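Local atomic coordinates of geranyltranstransferase (IspA) (Helicobacter pylori, PDB entry 3LLW), a protein that probably joins isoprenoid building blocks as a magnesium-dependent prenyltransferase of the FPP/GGPP synthase family. Residues Q269-K272 / T273-L276; Q216-G219 / L220-L224; P109-H112 / A113-E117. All blocks are in the same frame, centred on the assembly; numbering follows the deposited sequence.

Contact 1: residues Q269-K272 / T273-L276; sequences QTLK and TEVL
The aliphatic end of Leu271 lies against the carboxylate of Glu274, one turn further along the helix. CD2 of Leu271 approaches OE1 of Glu274 to 3.6 Å, the two side chains running past each other at a slant. The glutamate arrives there because its CG stands opposite the backbone N (chi1 -159°) and the rest of the chain is extended. Its other oxygen, OE2, forms a salt bridge with Lys221 on helix 209-236, so one end of the carboxylate meets an apolar branch while the other is held by a cation.

The polar counterpart is at Thr273, whose hydroxyl OG1 reaches back to Gln269 O over 3.1 Å. The same carbonyl oxygen takes the amide Thr273 N at 3.2 Å, and the two donors come from opposite faces of the carbonyl plane. OG1 sits anti to the carbonyl carbon of its own residue (chi1 -68°), which turns it toward the preceding turn. This is a familiar way for threonine to satisfy its hydroxyl within an alpha helix, here helix 261-279 of a predominantly helical isoprenoid synthase fold.

The regular i-to-i+4 ladder continues around it: Glu274 N bonds Thr270 O at 3.0 Å and Leu276 N bonds Lys272 O at 2.9 Å. The shortest rung is Val275 N to Leu271 O, 2.7 Å. CG2 of Val275 rests on that same Leu271 oxygen at 3.3 Å, and Leu297 of helix 287-301 packs against both Val275 and Leu276.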
loop_
_atom_site.group_PDB
_atom_site.type_symbol
_atom_site.label_atom_id
_atom_site.label_comp_id
_atom_site.label_asym_id
_atom_site.label_seq_id
_atom_site.Cartn_x
_atom_site.Cartn_y
_atom_site.Cartn_z
ATOM N N GLN A 269 3.146 2.230 35.465
ATOM C CA GLN A 269 4.229 2.804 36.276
ATOM C C GLN A 269 5.536 2.007 36.244
ATOM O O GLN A 269 6.605 2.599 36.130
ATOM C CB GLN A 269 3.799 3.036 37.734
ATOM C CG GLN A 269 2.486 3.832 37.963
ATOM C CD GLN A 269 2.311 5.065 37.071
ATOM O OE1 GLN A 269 3.224 5.889 36.923
ATOM N NE2 GLN A 269 1.118 5.204 36.488
ATOM N N THR A 270 5.466 0.680 36.332
ATOM C CA THR A 270 6.706 -0.110 36.269
ATOM C C THR A 270 7.303 -0.149 34.858
ATOM O O THR A 270 8.526 -0.142 34.705
ATOM C CB THR A 270 6.584 -1.542 36.882
ATOM O OG1 THR A 270 5.771 -2.377 36.047
ATOM C CG2 THR A 270 6.002 -1.494 38.295
ATOM N N LEU A 271 6.448 -0.169 33.833
ATOM C CA LEU A 271 6.918 -0.072 32.441
ATOM C C LEU A 271 7.564 1.275 32.144
ATOM O O LEU A 271 8.653 1.321 31.547
ATOM C CB LEU A 271 5.787 -0.325 31.445
ATOM C CG LEU A 271 5.562 -1.742 30.931
ATOM C CD1 LEU A 271 4.379 -1.707 30.002
ATOM C CD2 LEU A 271 6.798 -2.309 30.222
ATOM N N LYS A 272 6.887 2.350 32.572
ATOM C CA LYS A 272 7.388 3.735 32.514
ATOM C C LYS A 272 8.832 3.788 32.951
ATOM O O LYS A 272 9.700 4.264 32.218
ATOM C CB LYS A 272 6.609 4.601 33.496
ATOM C CG LYS A 272 5.929 5.825 32.928
ATOM C CD LYS A 272 4.476 5.519 32.592
ATOM C CE LYS A 272 3.550 6.694 32.901
ATOM N NZ LYS A 272 3.161 6.782 34.335
ATOM N N THR A 273 9.056 3.275 34.163
ATOM C CA THR A 273 10.344 3.260 34.837
ATOM C C THR A 273 11.340 2.509 33.982
ATOM O O THR A 273 12.397 3.036 33.668
ATOM C CB THR A 273 10.224 2.596 36.247
ATOM O OG1 THR A 273 9.452 3.441 37.108
ATOM C CG2 THR A 273 11.599 2.346 36.873
ATOM N N GLU A 274 10.954 1.298 33.586
ATOM C CA GLU A 274 11.766 0.407 32.774
ATOM C C GLU A 274 12.179 1.050 31.446
ATOM O O GLU A 274 13.341 0.949 31.033
ATOM C CB GLU A 274 10.962 -0.863 32.518
ATOM C CG GLU A 274 11.777 -2.069 32.134
ATOM C CD GLU A 274 10.910 -3.277 31.864
ATOM O OE1 GLU A 274 9.708 -3.249 32.212
ATOM O OE2 GLU A 274 11.431 -4.259 31.298
ATOM N N VAL A 275 11.215 1.711 30.805
ATOM C CA VAL A 275 11.404 2.440 29.546
ATOM C C VAL A 275 12.414 3.567 29.753
ATOM O O VAL A 275 13.448 3.596 29.081
ATOM C CB VAL A 275 10.025 2.960 28.967
ATOM C CG1 VAL A 275 10.205 4.069 27.961
ATOM C CG2 VAL A 275 9.247 1.825 28.321
ATOM N N LEU A 276 12.136 4.449 30.719
ATOM C CA LEU A 276 13.020 5.578 31.052
ATOM C C LEU A 276 14.429 5.157 31.488
ATOM O O LEU A 276 15.406 5.813 31.147
ATOM C CB LEU A 276 12.367 6.478 32.108
ATOM C CG LEU A 276 11.599 7.740 31.673
ATOM C CD1 LEU A 276 11.126 7.740 30.204
ATOM C CD2 LEU A 276 10.423 8.025 32.625
#

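Contact 2: residues Q216-G219 / L220-L224; sequences QAFG and LKMGL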
loop_
_atom_site.group_PDB
_atom_site.type_symbol
_atom_site.label_atom_id
_atom_site.label_comp_id
_atom_site.label_asym_id
_atom_site.label_seq_id
_atom_site.Cartn_x
_atom_site.Cartn_y
_atom_site.Cartn_z
ATOM N N GLN A 216 14.709 -0.428 17.721
ATOM C CA GLN A 216 13.709 -1.429 17.407
ATOM C C GLN A 216 13.036 -1.949 18.666
ATOM O O GLN A 216 11.814 -1.861 18.791
ATOM C CB GLN A 216 14.318 -2.568 16.594
ATOM C CG GLN A 216 13.297 -3.539 16.020
ATOM C CD GLN A 216 13.752 -4.179 14.720
ATOM O OE1 GLN A 216 12.984 -4.254 13.764
ATOM N NE2 GLN A 216 15.006 -4.635 14.675
ATOM N N ALA A 217 13.839 -2.434 19.607
ATOM C CA ALA A 217 13.341 -2.952 20.873
ATOM C C ALA A 217 12.710 -1.872 21.752
ATOM O O ALA A 217 11.699 -2.127 22.422
ATOM C CB ALA A 217 14.445 -3.658 21.619
ATOM N N PHE A 218 13.298 -0.678 21.741
ATOM C CA PHE A 218 12.828 0.418 22.573
ATOM C C PHE A 218 11.404 0.806 22.195
ATOM O O PHE A 218 10.540 0.947 23.072
ATOM C CB PHE A 218 13.748 1.629 22.455
ATOM C CG PHE A 218 13.298 2.813 23.263
ATOM C CD1 PHE A 218 13.297 2.763 24.656
ATOM C CD2 PHE A 218 12.885 3.985 22.633
ATOM C CE1 PHE A 218 12.880 3.864 25.412
ATOM C CE2 PHE A 218 12.476 5.087 23.379
ATOM C CZ PHE A 218 12.477 5.025 24.773
ATOM N N GLY A 219 11.180 0.942 20.886
ATOM C CA GLY A 219 9.880 1.292 20.329
ATOM C C GLY A 219 8.792 0.295 20.624
ATOM O O GLY A 219 7.658 0.680 20.915
ATOM N N LEU A 220 9.139 -0.986 20.558
ATOM C CA LEU A 220 8.220 -2.053 20.936
ATOM C C LEU A 220 7.782 -1.918 22.392
ATOM O O LEU A 220 6.588 -2.050 22.708
ATOM C CB LEU A 220 8.869 -3.419 20.705
ATOM C CG LEU A 220 8.420 -4.355 19.577
ATOM C CD1 LEU A 220 7.941 -3.638 18.320
ATOM C CD2 LEU A 220 9.540 -5.347 19.241
ATOM N N LYS A 221 8.753 -1.639 23.265
ATOM C CA LYS A 221 8.510 -1.510 24.699
ATOM C C LYS A 221 7.710 -0.258 25.006
ATOM O O LYS A 221 6.775 -0.281 25.803
ATOM C CB LYS A 221 9.831 -1.487 25.459
ATOM C CG LYS A 221 9.747 -2.060 26.852
ATOM C CD LYS A 221 11.093 -1.974 27.564
ATOM C CE LYS A 221 11.468 -3.310 28.182
ATOM N NZ LYS A 221 10.282 -4.035 28.758
ATOM N N MET A 222 8.064 0.829 24.344
ATOM C CA MET A 222 7.379 2.091 24.536
ATOM C C MET A 222 5.953 2.091 23.952
ATOM O O MET A 222 5.057 2.737 24.495
ATOM C CB MET A 222 8.208 3.208 23.929
ATOM C CG MET A 222 7.577 4.557 24.052
ATOM S SD MET A 222 7.422 5.223 22.401
ATOM C CE MET A 222 9.167 5.371 22.009
ATOM N N GLY A 223 5.760 1.361 22.852
ATOM C CA GLY A 223 4.462 1.229 22.218
ATOM C C GLY A 223 3.491 0.452 23.075
ATOM O O GLY A 223 2.298 0.761 23.108
ATOM N N LEU A 224 4.007 -0.566 23.762
ATOM C CA LEU A 224 3.234 -1.285 24.768
ATOM C C LEU A 224 2.834 -0.331 25.885
ATOM O O LEU A 224 1.652 -0.239 26.248
ATOM C CB LEU A 224 4.029 -2.461 25.337
ATOM C CG LEU A 224 3.358 -3.313 26.425
ATOM C CD1 LEU A 224 2.055 -3.955 25.921
ATOM C CD2 LEU A 224 4.327 -4.377 26.949
#
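Phe218 O receives the amide N of Met222 over 2.8 Å, and Gly223 N to Gly219 O is equally short at 2.8 Å. Toward the start of the stretch the ladder lengthens: Lys221 N reaches Ala217 O at 3.1 Å, and Leu220 N to Gln216 O, at 3.3 Å, is a weak bond.

The residues joined by the Phe218-Met222 rung also meet through their side chains, an example of i-to-i+4 pairing on one face of a helix. The terminal methyl CE of Met222 comes to 3.6 Å from CE2 of the Phe218 ring and 4.0 Å from CD2, approaching the ring obliquely. Both residues place CG anti to the backbone N, but the methionine chain then bends at chi2 and chi3 (-123° and -65°), folding its methyl back toward the aromatic ring. Nearer the backbone, CB of Met222 rests 3.4 Å from Phe218 O.

Trp214, one turn earlier on the same helix, stacks on the Phe218 ring. Other helices close round this buried pair: Leu297 of helix 287-301 touches both residues, while Met222 also meets Ile193 and Leu197 of helix 178-204 and Phe51 and Leu55 of helix 51-63. Across the segments Phe218 and Met222 therefore meet by dispersion between methyl and ring carbons, while the directional part of the contact lies in the backbone amides, whose polarity is satisfied within the helix itself.

Contact 3: residues P109-H112 / A113-E117; sequences PTLH and AKYDE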
loop_
_atom_site.group_PDB
_atom_site.type_symbol
_atom_site.label_atom_id
_atom_site.label_comp_id
_atom_site.label_asym_id
_atom_site.label_seq_id
_atom_site.Cartn_x
_atom_site.Cartn_y
_atom_site.Cartn_z
ATOM N N PRO A 109 -17.130 14.403 11.509
ATOM C CA PRO A 109 -17.702 13.228 10.825
ATOM C C PRO A 109 -16.629 12.350 10.175
ATOM O O PRO A 109 -15.658 12.865 9.609
ATOM C CB PRO A 109 -18.609 13.836 9.743
ATOM C CG PRO A 109 -18.845 15.255 10.163
ATOM C CD PRO A 109 -17.616 15.672 10.933
ATOM N N THR A 110 -16.800 11.037 10.289
ATOM C CA THR A 110 -15.973 10.089 9.555
ATOM C C THR A 110 -16.454 10.001 8.101
ATOM O O THR A 110 -17.573 10.434 7.781
ATOM C CB THR A 110 -16.002 8.703 10.204
ATOM O OG1 THR A 110 -17.359 8.307 10.386
ATOM C CG2 THR A 110 -15.295 8.730 11.556
ATOM N N LEU A 111 -15.616 9.433 7.229
ATOM C CA LEU A 111 -15.914 9.395 5.798
ATOM C C LEU A 111 -17.209 8.688 5.377
ATOM O O LEU A 111 -17.867 9.126 4.432
ATOM C CB LEU A 111 -14.726 8.850 5.009
ATOM C CG LEU A 111 -13.451 9.685 5.051
ATOM C CD1 LEU A 111 -12.271 8.898 4.487
ATOM C CD2 LEU A 111 -13.638 10.978 4.277
ATOM N N HIS A 112 -17.590 7.614 6.061
ATOM C CA HIS A 112 -18.823 6.923 5.677
ATOM C C HIS A 112 -20.073 7.638 6.171
ATOM O O HIS A 112 -21.160 7.473 5.604
ATOM C CB HIS A 112 -18.825 5.472 6.148
ATOM C CG HIS A 112 -18.655 5.324 7.618
ATOM N ND1 HIS A 112 -17.416 5.377 8.223
ATOM C CD2 HIS A 112 -19.561 5.146 8.612
ATOM C CE1 HIS A 112 -17.563 5.235 9.529
ATOM N NE2 HIS A 112 -18.855 5.089 9.790
ATOM N N ALA A 113 -19.919 8.419 7.235
ATOM C CA ALA A 113 -21.014 9.232 7.734
ATOM C C ALA A 113 -21.207 10.439 6.822
ATOM O O ALA A 113 -22.335 10.731 6.399
ATOM C CB ALA A 113 -20.757 9.671 9.174
ATOM N N LYS A 114 -20.105 11.117 6.509
ATOM C CA LYS A 114 -20.140 12.334 5.705
ATOM C C LYS A 114 -20.453 12.056 4.240
ATOM O O LYS A 114 -21.190 12.811 3.597
ATOM C CB LYS A 114 -18.831 13.109 5.833
ATOM C CG LYS A 114 -18.892 14.495 5.198
ATOM C CD LYS A 114 -17.638 15.309 5.472
ATOM C CE LYS A 114 -17.690 16.639 4.727
ATOM N NZ LYS A 114 -16.715 17.622 5.256
ATOM N N TYR A 115 -19.910 10.964 3.718
ATOM C CA TYR A 115 -20.098 10.637 2.305
ATOM C C TYR A 115 -20.861 9.329 2.149
ATOM O O TYR A 115 -22.093 9.328 2.158
ATOM C CB TYR A 115 -18.749 10.596 1.585
ATOM C CG TYR A 115 -17.948 11.873 1.696
ATOM C CD1 TYR A 115 -18.340 13.035 1.013
ATOM C CD2 TYR A 115 -16.790 11.923 2.471
ATOM C CE1 TYR A 115 -17.597 14.215 1.104
ATOM C CE2 TYR A 115 -16.045 13.090 2.578
ATOM C CZ TYR A 115 -16.443 14.227 1.883
ATOM O OH TYR A 115 -15.692 15.377 1.993
ATOM N N ASP A 116 -20.129 8.224 2.016
ATOM C CA ASP A 116 -20.706 6.880 1.991
ATOM C C ASP A 116 -19.612 5.871 2.306
ATOM O O ASP A 116 -18.435 6.230 2.349
ATOM C CB ASP A 116 -21.365 6.574 0.635
ATOM C CG ASP A 116 -20.474 6.934 -0.547
ATOM O OD1 ASP A 116 -20.784 7.928 -1.243
ATOM O OD2 ASP A 116 -19.462 6.227 -0.773
ATOM N N GLU A 117 -20.013 4.617 2.513
ATOM C CA GLU A 117 -19.120 3.529 2.931
ATOM C C GLU A 117 -18.009 3.260 1.920
ATOM O O GLU A 117 -16.853 3.121 2.290
ATOM C CB GLU A 117 -19.935 2.259 3.129
ATOM C CG GLU A 117 -19.466 1.361 4.247
ATOM C CD GLU A 117 -20.522 0.341 4.652
ATOM O OE1 GLU A 117 -20.177 -0.598 5.403
ATOM O OE2 GLU A 117 -21.695 0.475 4.226
#
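The His112 imidazole leans obliquely on the amide of Ala113, with CG of His112 3.4 Å from Ala113 N. The ring gets there through a chi1 of 58°, which sets CG between the backbone N and the carbonyl carbon. CB of His112 also packs on Glu117 CA at 3.8 Å, and CA of His112 makes a C-H...O contact with Asp116 O at 3.4 Å.

Ala113 sits on the exposed side of the turn, its CB 3.9 Å from Thr110 OG1. Its N gives a weak bond to Thr110 O, while Lys114 N makes the straighter one to the same oxygen at 2.9 Å.

Leu111 carries the apolar part. Its CD2 touches CE2 of Tyr115 at 3.6 Å, at the edge of the ring and in its plane, while CG of Lys114 lies over the centre of one face. Leu111 O accepts Tyr115 N at 2.8 Å. The far ends of Lys114 and Tyr115 both go to Glu42, by a salt bridge and a hydrogen bond.

The His112 side chain is about 8 Å from that of Asp100, which binds magnesium in another structure of this protein, though no metal is bound to this chain here. The short helix 111-114 follows strand 108-109 after Thr110, which holds the N-cap position, and leads into helix 117-137, whose N-cap residue is Asp116; the Leu111 side chain touches Ala120 and Ile123 of that helix and Met43 of helix 36-45.

Along the chain the order is contact 3, contact 2, contact 1. Contacts 1 and 2 lie 12 Å apart between centres, on helices 261-279 and 209-236, and they touch directly: Val275 CG1 packs on Phe218 CE1 at 3.7 Å and Leu271 CD1 on Leu224 CG at 4.1 Å. The same residues that pair within each helix, Phe218 and Leu271 among them, thus also form the interface between the two helices. Contact 3 is on the opposite side of the chain's centre, its centre 34 Å from that of contact 2 and 40 Å from that of contact 1. It alone comes near the magnesium-binding aspartates, the His112 side chain being about 8 Å from that of Asp100 and about 9 Å from that of Asp94.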